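Long-range contacts in 2-keto-3-deoxy-D-arabinonate dehydratase (Sulfolobus solfataricus, PDB 2Q18), which catalyses the removal of water from 2-dehydro-3-deoxy-D-arabinonate to give 2,5-dioxopentanoate, a magnesium-dependent step of pentose oxidation: residues K2-V7 with I51-L56; I65-P70 with V125-A130; K69-P74 with C188-V193; P121-G126 with S181-G186; E269-I274 with T281-V286. All coordinates share one frame; numbering follows the deposited sequence.

Overall arrangement
From the N terminus, interaction 1 brings helix 53-59 back onto strand 2-8. Interaction 2 opens after that loop has closed and ties strand 65-67 and the residues after it to the loop at 125-130. Interaction 3 shares Lys69 and Pro70 with it and closes a longer loop on strand 188-195. Interaction 4 is nested inside that loop and crosses interaction 2, opening before it closes and sharing Val125 and Gly126; it joins residues 121-126, through Arg123 and Val125, to the residues after helix 178-182. Interaction 5 is a local hairpin near the C terminus. Gly128 N bonds Ile283 O, linking interactions 2 and 5, while Arg5 bonds Lys69 and Asp72, linking interaction 1 to interactions 2 and 3.

Interaction 1: residues K2-V7 with I51-L56; sequences KLFRVV and IDYQSL
Phe4 on strand 2-8 faces Tyr53 at the start of helix 53-59, with their CA atoms 8.9 Å apart, so side chains alone bridge the gap. Phe4 CG sits between its own backbone N and carbonyl carbon (chi1 63°), and the ring reaches over to the helix. Tyr53 CD1 lies over one face of this ring, toward the rim, 3.6 Å from Phe4 CE1. The two ring planes are inclined by 37°. Ile51 CG2 comes to the edge of the Phe4 ring, 4.2 Å from Phe4 CZ. Leu56 CD1 fits between two partners, 3.8 Å from both Phe4 CE2 and Val6 CG1. An alanine in place of Phe4 is likely to open a gap between Tyr53, Ile51 and Leu56 and leave one side of the tyrosine ring less supported. Asp52 caps the helix, accepting from Ser55 N. Nearby, Tyr15 of strand 11-17 meets the Phe4 ring, Val193 of strand 188-195 touches Phe4 and Tyr53, and Ile65 of strand 65-67 packs on Val6 and Leu56.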
# COMPACT_ATOMS: atom_id res chain seq x y z
N LYS A 2 -17.16 -12.42 -21.57
CA LYS A 2 -17.44 -11.00 -21.73
C LYS A 2 -17.36 -10.33 -20.36
O LYS A 2 -18.13 -10.62 -19.45
CB LYS A 2 -18.79 -10.76 -22.40
CG LYS A 2 -18.89 -11.41 -23.78
CD LYS A 2 -20.19 -11.09 -24.49
CE LYS A 2 -20.22 -11.79 -25.84
NZ LYS A 2 -21.46 -11.48 -26.61
N LEU A 3 -16.41 -9.41 -20.24
CA LEU A 3 -16.03 -8.84 -18.97
C LEU A 3 -16.65 -7.46 -18.77
O LEU A 3 -16.57 -6.61 -19.66
CB LEU A 3 -14.50 -8.77 -18.90
CG LEU A 3 -13.77 -8.22 -17.69
CD1 LEU A 3 -12.46 -8.99 -17.52
CD2 LEU A 3 -13.50 -6.74 -17.89
N PHE A 4 -17.27 -7.25 -17.62
CA PHE A 4 -17.78 -5.94 -17.24
C PHE A 4 -17.39 -5.58 -15.81
O PHE A 4 -16.89 -6.43 -15.07
CB PHE A 4 -19.30 -5.81 -17.49
CG PHE A 4 -20.16 -6.74 -16.67
CD1 PHE A 4 -20.34 -8.07 -17.05
CD2 PHE A 4 -20.84 -6.27 -15.55
CE1 PHE A 4 -21.15 -8.93 -16.31
CE2 PHE A 4 -21.66 -7.12 -14.80
CZ PHE A 4 -21.81 -8.45 -15.18
N ARG A 5 -17.59 -4.32 -15.45
CA ARG A 5 -17.22 -3.84 -14.13
C ARG A 5 -18.28 -2.88 -13.61
O ARG A 5 -18.85 -2.09 -14.37
CB ARG A 5 -15.84 -3.16 -14.17
CG ARG A 5 -15.23 -2.84 -12.79
CD ARG A 5 -13.80 -2.31 -12.92
NE ARG A 5 -13.73 -1.06 -13.69
CZ ARG A 5 -12.73 -0.20 -13.64
NH1 ARG A 5 -11.68 -0.42 -12.86
NH2 ARG A 5 -12.77 0.90 -14.38
N VAL A 6 -18.55 -2.99 -12.31
CA VAL A 6 -19.46 -2.07 -11.63
C VAL A 6 -18.71 -1.31 -10.56
O VAL A 6 -17.68 -1.78 -10.05
CB VAL A 6 -20.69 -2.81 -11.00
CG1 VAL A 6 -21.41 -3.66 -12.04
CG2 VAL A 6 -20.27 -3.66 -9.79
N VAL A 7 -19.22 -0.13 -10.22
CA VAL A 7 -18.77 0.60 -9.05
C VAL A 7 -19.88 0.49 -7.99
O VAL A 7 -21.07 0.61 -8.30
CB VAL A 7 -18.37 2.08 -9.38
CG1 VAL A 7 -19.56 2.88 -9.94
CG2 VAL A 7 -17.76 2.77 -8.17
N ILE A 51 -26.92 -10.94 -10.01
CA ILE A 51 -26.33 -9.88 -10.81
C ILE A 51 -27.04 -9.90 -12.16
O ILE A 51 -26.81 -10.78 -12.99
CB ILE A 51 -24.78 -10.03 -10.99
CG1 ILE A 51 -24.07 -10.15 -9.63
CG2 ILE A 51 -24.21 -8.88 -11.82
CD1 ILE A 51 -24.31 -8.99 -8.66
N ASP A 52 -27.92 -8.92 -12.36
CA ASP A 52 -28.75 -8.87 -13.55
C ASP A 52 -28.04 -8.07 -14.64
O ASP A 52 -28.23 -6.85 -14.77
CB ASP A 52 -30.12 -8.27 -13.21
CG ASP A 52 -31.15 -8.46 -14.32
OD1 ASP A 52 -30.77 -8.83 -15.46
OD2 ASP A 52 -32.34 -8.23 -14.05
N TYR A 53 -27.22 -8.77 -15.42
CA TYR A 53 -26.41 -8.18 -16.48
C TYR A 53 -27.25 -7.43 -17.52
O TYR A 53 -26.93 -6.29 -17.87
CB TYR A 53 -25.56 -9.27 -17.13
CG TYR A 53 -24.89 -8.90 -18.44
CD1 TYR A 53 -23.85 -7.96 -18.48
CD2 TYR A 53 -25.27 -9.52 -19.63
CE1 TYR A 53 -23.23 -7.63 -19.68
CE2 TYR A 53 -24.65 -9.20 -20.84
CZ TYR A 53 -23.63 -8.26 -20.86
OH TYR A 53 -23.02 -7.94 -22.05
N GLN A 54 -28.32 -8.06 -18.00
CA GLN A 54 -29.21 -7.44 -18.99
C GLN A 54 -29.84 -6.15 -18.47
O GLN A 54 -29.93 -5.17 -19.21
CB GLN A 54 -30.29 -8.41 -19.48
CG GLN A 54 -29.75 -9.59 -20.31
CD GLN A 54 -29.04 -9.18 -21.60
OE1 GLN A 54 -28.15 -9.89 -22.07
NE2 GLN A 54 -29.42 -8.04 -22.17
N SER A 55 -30.25 -6.14 -17.20
CA SER A 55 -30.77 -4.92 -16.57
C SER A 55 -29.72 -3.83 -16.43
O SER A 55 -30.02 -2.66 -16.64
CB SER A 55 -31.38 -5.21 -15.20
OG SER A 55 -32.62 -5.88 -15.32
N LEU A 56 -28.49 -4.22 -16.05
CA LEU A 56 -27.38 -3.27 -15.96
C LEU A 56 -27.12 -2.59 -17.30
O LEU A 56 -26.88 -1.38 -17.35
CB LEU A 56 -26.09 -3.95 -15.47
CG LEU A 56 -25.90 -4.18 -13.97
CD1 LEU A 56 -24.61 -4.97 -13.73
CD2 LEU A 56 -25.88 -2.87 -13.19

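Interaction 2: residues I65-P70 with V125-A130; sequences IRITKP and VGHGEA
Glu129 and Arg66 meet at about a right angle, and their carboxylate and guanidinium planes are turned 44° apart. Arg66 bends at chi3 (62°), which brings NH1 to Glu129 OE2 at 2.7 Å in a nearly straight salt bridge. The oxygen lies in the guanidinium plane and uses its anti lone pair. Thr68 OG1 donates to the same Glu129 OE2, also at 2.7 Å, from the syn side and tilted out of the carboxylate plane. The other oxygen, Glu129 OE1, accepts from Gly126 N at 2.7 Å, from above that plane. Three direct bonds therefore fix the carboxylate. A water joins Arg66 NH2 to Glu129 OE2, and another bridges Ile67 O and His127 O. Ile67 CG2 touches the edge of the His127 ring, 3.9 Å from His127 CD2. His127 NE2 is held by Leu57 O. Lys69 lays CG against the backbone, 3.5 Å from Val125 C, and sends NZ on to Pro121 O and Cys124 O. A side chain on Gly126 would run into the backbone of Thr68 and Lys69. Residues 126-129 form a type II beta turn, closed by Glu129 N to Gly126 O, with the Glu129 side chain folded back onto the turn's first N-H.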
# COMPACT_ATOMS: atom_id res chain seq x y z
N ILE A 65 -25.23 -0.96 -7.20
CA ILE A 65 -24.19 -1.18 -8.22
C ILE A 65 -24.49 -0.43 -9.52
O ILE A 65 -25.64 -0.37 -9.97
CB ILE A 65 -23.91 -2.69 -8.50
CG1 ILE A 65 -25.09 -3.36 -9.22
CG2 ILE A 65 -23.55 -3.43 -7.20
CD1 ILE A 65 -24.80 -4.78 -9.72
N ARG A 66 -23.44 0.12 -10.13
CA ARG A 66 -23.57 0.83 -11.39
C ARG A 66 -22.47 0.40 -12.36
O ARG A 66 -21.28 0.41 -12.00
CB ARG A 66 -23.51 2.35 -11.15
CG ARG A 66 -23.70 3.18 -12.41
CD ARG A 66 -23.63 4.68 -12.13
NE ARG A 66 -22.34 5.12 -11.62
CZ ARG A 66 -21.25 5.32 -12.36
NH1 ARG A 66 -21.26 5.09 -13.67
NH2 ARG A 66 -20.13 5.73 -11.78
N ILE A 67 -22.86 0.02 -13.57
CA ILE A 67 -21.90 -0.37 -14.60
C ILE A 67 -21.01 0.82 -14.97
O ILE A 67 -21.44 1.98 -14.91
CB ILE A 67 -22.60 -1.01 -15.84
CG1 ILE A 67 -21.60 -1.75 -16.73
CG2 ILE A 67 -23.44 0.04 -16.61
CD1 ILE A 67 -22.23 -2.67 -17.78
N THR A 68 -19.76 0.54 -15.32
CA THR A 68 -18.81 1.60 -15.67
C THR A 68 -17.83 1.09 -16.73
O THR A 68 -18.12 0.10 -17.41
CB THR A 68 -18.10 2.17 -14.39
OG1 THR A 68 -17.29 3.30 -14.74
CG2 THR A 68 -17.24 1.10 -13.68
N LYS A 69 -16.71 1.79 -16.92
CA LYS A 69 -15.62 1.28 -17.76
C LYS A 69 -15.24 -0.12 -17.28
O LYS A 69 -15.07 -0.31 -16.08
CB LYS A 69 -14.39 2.19 -17.67
CG LYS A 69 -14.56 3.57 -18.28
CD LYS A 69 -13.35 4.46 -17.98
CE LYS A 69 -13.41 5.01 -16.56
NZ LYS A 69 -12.47 6.13 -16.35
N PRO A 70 -15.17 -1.10 -18.19
CA PRO A 70 -14.79 -2.46 -17.78
C PRO A 70 -13.35 -2.59 -17.25
O PRO A 70 -13.07 -3.50 -16.46
CB PRO A 70 -14.97 -3.29 -19.06
CG PRO A 70 -14.94 -2.31 -20.17
CD PRO A 70 -15.48 -1.02 -19.63
N VAL A 125 -14.75 7.55 -20.17
CA VAL A 125 -15.98 7.22 -19.45
C VAL A 125 -16.51 5.89 -19.97
O VAL A 125 -16.01 5.37 -20.98
CB VAL A 125 -17.07 8.33 -19.57
CG1 VAL A 125 -16.51 9.68 -19.13
CG2 VAL A 125 -17.63 8.41 -20.99
N GLY A 126 -17.50 5.34 -19.28
CA GLY A 126 -18.07 4.06 -19.67
C GLY A 126 -19.55 4.13 -20.03
O GLY A 126 -20.12 5.21 -20.15
N HIS A 127 -20.13 2.95 -20.23
CA HIS A 127 -21.55 2.78 -20.50
C HIS A 127 -22.40 3.53 -19.47
O HIS A 127 -22.21 3.37 -18.27
CB HIS A 127 -21.88 1.29 -20.49
CG HIS A 127 -23.25 0.95 -21.00
ND1 HIS A 127 -23.66 1.22 -22.29
CD2 HIS A 127 -24.29 0.34 -20.39
CE1 HIS A 127 -24.90 0.79 -22.44
NE2 HIS A 127 -25.30 0.25 -21.31
N GLY A 128 -23.31 4.37 -19.96
CA GLY A 128 -24.24 5.09 -19.09
C GLY A 128 -23.71 6.38 -18.50
O GLY A 128 -24.43 7.09 -17.80
N GLU A 129 -22.44 6.68 -18.77
CA GLU A 129 -21.81 7.90 -18.27
C GLU A 129 -21.72 8.90 -19.41
O GLU A 129 -21.82 8.53 -20.58
CB GLU A 129 -20.43 7.59 -17.69
CG GLU A 129 -20.45 6.45 -16.66
CD GLU A 129 -19.07 6.03 -16.15
OE1 GLU A 129 -18.06 6.31 -16.82
OE2 GLU A 129 -19.02 5.39 -15.07
N ALA A 130 -21.54 10.17 -19.08
CA ALA A 130 -21.57 11.23 -20.08
C ALA A 130 -20.24 11.45 -20.80
O ALA A 130 -19.19 11.57 -20.15
CB ALA A 130 -22.05 12.54 -19.46
O HOH W 1 -23.36 3.72 -15.85
O HOH W 2 -17.44 6.37 -12.66
O HOH W 3 -18.48 0.61 -20.16

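Interaction 3: residues K69-P74 with C188-V193; sequences KPIDPP and CAFGPV
Phe190 carries most of this contact with the loop at 69-74. Its CG lies between the backbone N and the carbonyl carbon (chi1 72°), and the ring extends from strand 188-195 into a pocket of four loop residues. The Lys69 side chain crosses that of Phe190 at about a right angle, and Lys69 CG is 3.8 Å from Phe190 CE2. Pro70 approaches obliquely at the CD1-CE1 side of the ring, where Pro70 CD lies 3.5 Å from Phe190 CE1. The carbonyl oxygen of Ile71 points at the ring edge, 3.3 Å from Phe190 CZ, while Ile71 CG1 touches CE1. Pro73 reaches in from the opposite direction to the Phe190 side chain, with Pro73 CD 3.6 Å from Phe190 CZ. Next comes Gly191, whose CA is 4.2 Å from Pro70 CD. Its backbone angles would jam a CB against the carbonyl oxygen of Phe190. Pro192 follows with a cis peptide bond, where the chain turns a corner. The carbonyl of Pro192 and the backbone of Val193 then pass Pro70 CG, at 4.3 Å for Pro192 O and 4.2 Å for Val193 C. A buried phenylalanine ring is set into a proline-rich loop. This joins the link between strands 65-67 and 76-80 to strand 188-195 of the FAH-family fold, with the Phe190 side chain about 9 Å from that of the magnesium ligand Glu145.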
# COMPACT_ATOMS: atom_id res chain seq x y z
N LYS A 69 -16.71 1.79 -16.92
CA LYS A 69 -15.62 1.28 -17.76
C LYS A 69 -15.24 -0.12 -17.28
O LYS A 69 -15.07 -0.31 -16.08
CB LYS A 69 -14.39 2.19 -17.67
CG LYS A 69 -14.56 3.57 -18.28
CD LYS A 69 -13.35 4.46 -17.98
CE LYS A 69 -13.41 5.01 -16.56
NZ LYS A 69 -12.47 6.13 -16.35
N PRO A 70 -15.17 -1.10 -18.19
CA PRO A 70 -14.79 -2.46 -17.78
C PRO A 70 -13.35 -2.59 -17.25
O PRO A 70 -13.07 -3.50 -16.46
CB PRO A 70 -14.97 -3.29 -19.06
CG PRO A 70 -14.94 -2.31 -20.17
CD PRO A 70 -15.48 -1.02 -19.63
N ILE A 71 -12.46 -1.70 -17.68
CA ILE A 71 -11.09 -1.62 -17.14
C ILE A 71 -10.68 -0.16 -17.06
O ILE A 71 -11.34 0.72 -17.63
CB ILE A 71 -10.02 -2.37 -18.01
CG1 ILE A 71 -9.90 -1.74 -19.41
CG2 ILE A 71 -10.29 -3.89 -18.06
CD1 ILE A 71 -8.73 -2.27 -20.25
N ASP A 72 -9.59 0.10 -16.34
CA ASP A 72 -8.89 1.38 -16.42
C ASP A 72 -7.72 1.20 -17.38
O ASP A 72 -6.67 0.67 -16.99
CB ASP A 72 -8.39 1.82 -15.03
CG ASP A 72 -9.53 2.02 -14.03
OD1 ASP A 72 -10.50 2.73 -14.37
OD2 ASP A 72 -9.45 1.48 -12.90
N PRO A 73 -7.87 1.65 -18.65
CA PRO A 73 -6.79 1.46 -19.61
C PRO A 73 -5.67 2.47 -19.34
O PRO A 73 -5.92 3.68 -19.37
CB PRO A 73 -7.46 1.73 -20.96
CG PRO A 73 -8.57 2.69 -20.64
CD PRO A 73 -9.02 2.37 -19.23
N PRO A 74 -4.45 1.99 -19.04
CA PRO A 74 -3.40 2.94 -18.67
C PRO A 74 -3.13 3.96 -19.78
O PRO A 74 -2.82 5.11 -19.48
CB PRO A 74 -2.18 2.05 -18.42
CG PRO A 74 -2.76 0.69 -18.13
CD PRO A 74 -3.96 0.59 -19.02
N CYS A 188 -13.66 10.36 -24.57
CA CYS A 188 -13.53 8.96 -24.92
C CYS A 188 -14.47 8.09 -24.10
O CYS A 188 -14.56 8.25 -22.88
CB CYS A 188 -12.08 8.55 -24.67
SG CYS A 188 -11.70 6.90 -25.14
N ALA A 189 -15.17 7.15 -24.75
CA ALA A 189 -16.04 6.20 -24.06
C ALA A 189 -15.84 4.79 -24.60
O ALA A 189 -15.62 4.62 -25.79
CB ALA A 189 -17.50 6.60 -24.19
N PHE A 190 -15.95 3.79 -23.73
CA PHE A 190 -15.82 2.40 -24.18
C PHE A 190 -16.56 1.40 -23.31
O PHE A 190 -16.84 1.65 -22.14
CB PHE A 190 -14.34 2.00 -24.36
CG PHE A 190 -13.58 1.82 -23.07
CD1 PHE A 190 -13.42 0.56 -22.51
CD2 PHE A 190 -13.01 2.92 -22.44
CE1 PHE A 190 -12.70 0.39 -21.32
CE2 PHE A 190 -12.29 2.76 -21.24
CZ PHE A 190 -12.15 1.49 -20.69
N GLY A 191 -16.86 0.25 -23.90
CA GLY A 191 -17.61 -0.80 -23.25
C GLY A 191 -18.79 -1.24 -24.11
O GLY A 191 -18.73 -1.13 -25.34
N PRO A 192 -19.87 -1.74 -23.48
CA PRO A 192 -20.03 -1.91 -22.03
C PRO A 192 -19.23 -3.09 -21.48
O PRO A 192 -19.11 -3.24 -20.26
CB PRO A 192 -21.54 -2.15 -21.85
CG PRO A 192 -22.02 -2.65 -23.17
CD PRO A 192 -21.07 -2.16 -24.23
N VAL A 193 -18.71 -3.91 -22.38
CA VAL A 193 -17.92 -5.08 -22.03
C VAL A 193 -16.62 -5.12 -22.83
O VAL A 193 -16.49 -4.46 -23.86
CB VAL A 193 -18.69 -6.41 -22.29
CG1 VAL A 193 -19.88 -6.57 -21.34
CG2 VAL A 193 -19.14 -6.52 -23.76

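Interaction 4: residues P121-G126 with S181-G186; sequences PNRCVG and SKIYAG. With PO4 (phosphate ion), chain B.
Arg123 leaves its backbone with CG opposite the carbonyl carbon (chi1 -71°) and runs extended to NE, which lays its chain along residues 183-184. Arg123 CB is 3.6 Å from Tyr184 O. Ile183 CG2 lies over one face of the guanidinium and 3.7 Å from Arg123 CD. Gly186 N gives a weak, bent bond to Arg123 O at 3.2 Å, and a water that donates to Asn122 O accepts weakly from the same N-H. The polar end of Arg123 bonds Glu75 and Asn244 of the third subunit. A leucine in place of Arg123 would probably leave that Glu75 without its ion-pair mate and weaken this part of the subunit interface. Lys182 bends at chi2 (-80°), and its NZ donates to phosphate O1 at 3.0 Å. The ion probably comes from the crystallisation liquor. Lys182 NZ also forms salt bridges with the magnesium ligands Glu143 and Asp164. Lys182, which binds substrate, thus has its NZ against both a bound anion and the metal-site carboxylates, while neighbouring residues serve the tetramer contact.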
# COMPACT_ATOMS: atom_id res chain seq x y z
N PRO A 121 -6.72 7.13 -18.59
CA PRO A 121 -7.92 6.50 -18.04
C PRO A 121 -8.95 7.47 -17.43
O PRO A 121 -10.16 7.24 -17.55
CB PRO A 121 -7.38 5.53 -16.98
CG PRO A 121 -5.97 5.98 -16.70
CD PRO A 121 -5.49 6.58 -17.99
N ASN A 122 -8.49 8.54 -16.80
CA ASN A 122 -9.37 9.52 -16.17
C ASN A 122 -10.12 10.41 -17.18
O ASN A 122 -11.08 11.09 -16.81
CB ASN A 122 -8.60 10.39 -15.18
CG ASN A 122 -7.54 11.25 -15.86
OD1 ASN A 122 -6.68 10.74 -16.58
ND2 ASN A 122 -7.60 12.56 -15.63
N ARG A 123 -9.67 10.42 -18.43
CA ARG A 123 -10.36 11.15 -19.49
C ARG A 123 -11.38 10.27 -20.22
O ARG A 123 -12.09 10.75 -21.11
CB ARG A 123 -9.35 11.75 -20.49
CG ARG A 123 -8.52 12.91 -19.93
CD ARG A 123 -7.57 13.45 -21.00
NE ARG A 123 -6.81 14.61 -20.56
CZ ARG A 123 -5.63 14.56 -19.92
NH1 ARG A 123 -5.08 13.39 -19.63
NH2 ARG A 123 -5.02 15.69 -19.56
N CYS A 124 -11.44 8.99 -19.85
CA CYS A 124 -12.40 8.05 -20.43
C CYS A 124 -13.62 7.88 -19.54
O CYS A 124 -13.54 8.04 -18.32
CB CYS A 124 -11.76 6.68 -20.64
SG CYS A 124 -10.30 6.68 -21.69
N VAL A 125 -14.75 7.55 -20.17
CA VAL A 125 -15.98 7.22 -19.45
C VAL A 125 -16.51 5.89 -19.97
O VAL A 125 -16.01 5.37 -20.98
CB VAL A 125 -17.07 8.33 -19.57
CG1 VAL A 125 -16.51 9.68 -19.13
CG2 VAL A 125 -17.63 8.41 -20.99
N GLY A 126 -17.50 5.34 -19.28
CA GLY A 126 -18.07 4.06 -19.67
C GLY A 126 -19.55 4.13 -20.03
O GLY A 126 -20.12 5.21 -20.15
N SER A 181 -8.42 18.63 -30.22
CA SER A 181 -9.70 18.14 -30.72
C SER A 181 -10.01 16.73 -30.20
O SER A 181 -11.16 16.29 -30.28
CB SER A 181 -9.71 18.14 -32.24
OG SER A 181 -9.07 16.99 -32.76
N LYS A 182 -8.99 16.06 -29.67
CA LYS A 182 -9.09 14.64 -29.30
C LYS A 182 -8.96 14.35 -27.81
O LYS A 182 -9.53 13.37 -27.33
CB LYS A 182 -8.01 13.83 -30.04
CG LYS A 182 -8.20 13.70 -31.54
CD LYS A 182 -9.21 12.63 -31.89
CE LYS A 182 -9.29 12.43 -33.40
NZ LYS A 182 -10.32 11.41 -33.74
N ILE A 183 -8.21 15.18 -27.08
CA ILE A 183 -7.81 14.87 -25.70
C ILE A 183 -8.35 15.90 -24.71
O ILE A 183 -7.89 17.04 -24.67
CB ILE A 183 -6.26 14.76 -25.53
CG1 ILE A 183 -5.63 13.93 -26.67
CG2 ILE A 183 -5.89 14.17 -24.16
CD1 ILE A 183 -4.10 14.07 -26.78
N TYR A 184 -9.32 15.47 -23.90
CA TYR A 184 -9.97 16.33 -22.90
C TYR A 184 -10.89 15.47 -22.02
O TYR A 184 -11.11 14.30 -22.32
CB TYR A 184 -10.75 17.47 -23.59
CG TYR A 184 -11.80 17.01 -24.57
CD1 TYR A 184 -13.12 16.80 -24.16
CD2 TYR A 184 -11.48 16.79 -25.92
CE1 TYR A 184 -14.09 16.37 -25.06
CE2 TYR A 184 -12.46 16.36 -26.82
CZ TYR A 184 -13.76 16.16 -26.38
OH TYR A 184 -14.73 15.74 -27.26
N ALA A 185 -11.41 16.05 -20.93
CA ALA A 185 -12.28 15.29 -20.03
C ALA A 185 -13.53 14.82 -20.77
O ALA A 185 -14.25 15.63 -21.35
CB ALA A 185 -12.66 16.13 -18.81
N GLY A 186 -13.76 13.51 -20.76
CA GLY A 186 -14.91 12.92 -21.44
C GLY A 186 -14.78 12.80 -22.95
O GLY A 186 -15.79 12.70 -23.66
P PO4 B . -8.35 11.52 -37.42
O1 PO4 B . -9.62 11.47 -36.62
O2 PO4 B . -7.21 11.92 -36.52
O3 PO4 B . -8.11 10.15 -38.01
O4 PO4 B . -8.47 12.52 -38.54
O HOH W 4 -13.19 12.36 -17.96

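Interaction 5: residues E269-I274 with T281-V286; sequences EDIVEI and TLITPV
A beta hairpin pairs strand 271-276 with strand 280-288, and the short segments run antiparallel at 168°. Val272 and Thr284 form one hydrogen-bonded pair: Val272 N donates to Thr284 O and Thr284 N to Val272 O, each at 2.9 Å. Ile274 and Leu282 form the next, with Ile274 N to Leu282 O at 2.9 Å and Leu282 N to Ile274 O at 2.8 Å. Beyond the regular pairs, Glu269 N still reaches Val286 O at 2.8 Å, while Val286 N to Asp270 O is weak and bent. One face of the hairpin carries Ile271, Glu273, Ile283 and Pro285. There Ile271 CG2 meets Ile283 CG2 at 3.6 Å, and the Glu273 and Ile283 side chains lie side by side, pointing the same way. The other face carries Val272, Ile274, Leu282 and Thr284; Ile161 of strand 156-167 touches Ile274 and Leu282, and Ile131 packs on Val272 and Thr284. Val272 CG2 touches Val286 CG2 at 3.8 Å. Asp270 turns its carboxylate to Arg214 in a salt bridge. A water donates to two carbonyls of the hairpin at once, Val272 O and Leu282 O, the latter at 2.6 Å.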
# COMPACT_ATOMS: atom_id res chain seq x y z
N GLU A 269 -27.28 16.84 -23.76
CA GLU A 269 -28.38 15.88 -23.54
C GLU A 269 -28.67 14.91 -24.70
O GLU A 269 -29.55 14.06 -24.57
CB GLU A 269 -29.68 16.55 -23.03
CG GLU A 269 -29.53 17.42 -21.77
CD GLU A 269 -28.97 16.69 -20.54
OE1 GLU A 269 -28.95 15.43 -20.52
OE2 GLU A 269 -28.55 17.38 -19.59
N ASP A 270 -27.93 15.01 -25.81
CA ASP A 270 -27.98 13.99 -26.86
C ASP A 270 -27.63 12.63 -26.26
O ASP A 270 -26.91 12.55 -25.27
CB ASP A 270 -26.98 14.28 -27.99
CG ASP A 270 -27.49 15.31 -29.00
OD1 ASP A 270 -28.68 15.69 -28.95
OD2 ASP A 270 -26.68 15.72 -29.86
N ILE A 271 -28.15 11.56 -26.87
CA ILE A 271 -27.76 10.21 -26.50
C ILE A 271 -27.07 9.56 -27.68
O ILE A 271 -27.64 9.46 -28.78
CB ILE A 271 -28.97 9.33 -26.05
CG1 ILE A 271 -29.87 10.04 -25.03
CG2 ILE A 271 -28.49 7.96 -25.55
CD1 ILE A 271 -29.20 10.49 -23.72
N VAL A 272 -25.83 9.13 -27.46
CA VAL A 272 -25.04 8.44 -28.48
C VAL A 272 -25.07 6.95 -28.20
O VAL A 272 -24.72 6.50 -27.10
CB VAL A 272 -23.58 8.97 -28.54
CG1 VAL A 272 -22.75 8.19 -29.55
CG2 VAL A 272 -23.57 10.46 -28.86
N GLU A 273 -25.51 6.18 -29.19
CA GLU A 273 -25.61 4.74 -29.06
C GLU A 273 -24.80 4.10 -30.17
O GLU A 273 -24.97 4.43 -31.34
CB GLU A 273 -27.07 4.28 -29.15
CG GLU A 273 -28.03 5.02 -28.22
CD GLU A 273 -29.48 4.60 -28.40
OE1 GLU A 273 -29.78 3.79 -29.30
OE2 GLU A 273 -30.34 5.09 -27.63
N ILE A 274 -23.89 3.20 -29.79
CA ILE A 274 -23.04 2.51 -30.75
C ILE A 274 -23.13 1.01 -30.53
O ILE A 274 -22.84 0.52 -29.44
CB ILE A 274 -21.56 2.98 -30.68
CG1 ILE A 274 -21.47 4.50 -30.89
CG2 ILE A 274 -20.70 2.24 -31.71
CD1 ILE A 274 -20.20 5.14 -30.35
N THR A 281 -24.11 -2.84 -27.10
CA THR A 281 -24.42 -1.46 -27.41
C THR A 281 -23.91 -0.56 -26.30
O THR A 281 -24.30 -0.71 -25.14
CB THR A 281 -25.94 -1.24 -27.63
OG1 THR A 281 -26.39 -2.05 -28.72
CG2 THR A 281 -26.24 0.23 -27.94
N LEU A 282 -23.02 0.37 -26.66
CA LEU A 282 -22.50 1.37 -25.75
C LEU A 282 -23.37 2.62 -25.82
O LEU A 282 -23.58 3.17 -26.90
CB LEU A 282 -21.05 1.71 -26.11
CG LEU A 282 -20.35 2.85 -25.35
CD1 LEU A 282 -20.07 2.44 -23.90
CD2 LEU A 282 -19.06 3.24 -26.05
N ILE A 283 -23.87 3.07 -24.67
CA ILE A 283 -24.79 4.20 -24.61
C ILE A 283 -24.26 5.29 -23.68
O ILE A 283 -24.02 5.05 -22.50
CB ILE A 283 -26.21 3.75 -24.15
CG1 ILE A 283 -26.79 2.70 -25.11
CG2 ILE A 283 -27.15 4.96 -24.02
CD1 ILE A 283 -27.96 1.90 -24.54
N THR A 284 -24.09 6.49 -24.22
CA THR A 284 -23.60 7.61 -23.43
C THR A 284 -24.39 8.90 -23.70
O THR A 284 -24.49 9.34 -24.85
CB THR A 284 -22.10 7.90 -23.69
OG1 THR A 284 -21.91 8.28 -25.05
CG2 THR A 284 -21.22 6.68 -23.38
N PRO A 285 -24.94 9.51 -22.63
CA PRO A 285 -25.46 10.88 -22.77
C PRO A 285 -24.34 11.87 -23.03
O PRO A 285 -23.16 11.56 -22.81
CB PRO A 285 -26.11 11.15 -21.40
CG PRO A 285 -25.48 10.17 -20.47
CD PRO A 285 -25.14 8.96 -21.28
N VAL A 286 -24.70 13.06 -23.51
CA VAL A 286 -23.73 14.08 -23.88
C VAL A 286 -23.89 15.29 -22.97
O VAL A 286 -25.01 15.72 -22.68
CB VAL A 286 -23.90 14.50 -25.37
CG1 VAL A 286 -22.92 15.60 -25.75
CG2 VAL A 286 -23.73 13.30 -26.29
O HOH W 5 -22.20 5.33 -27.51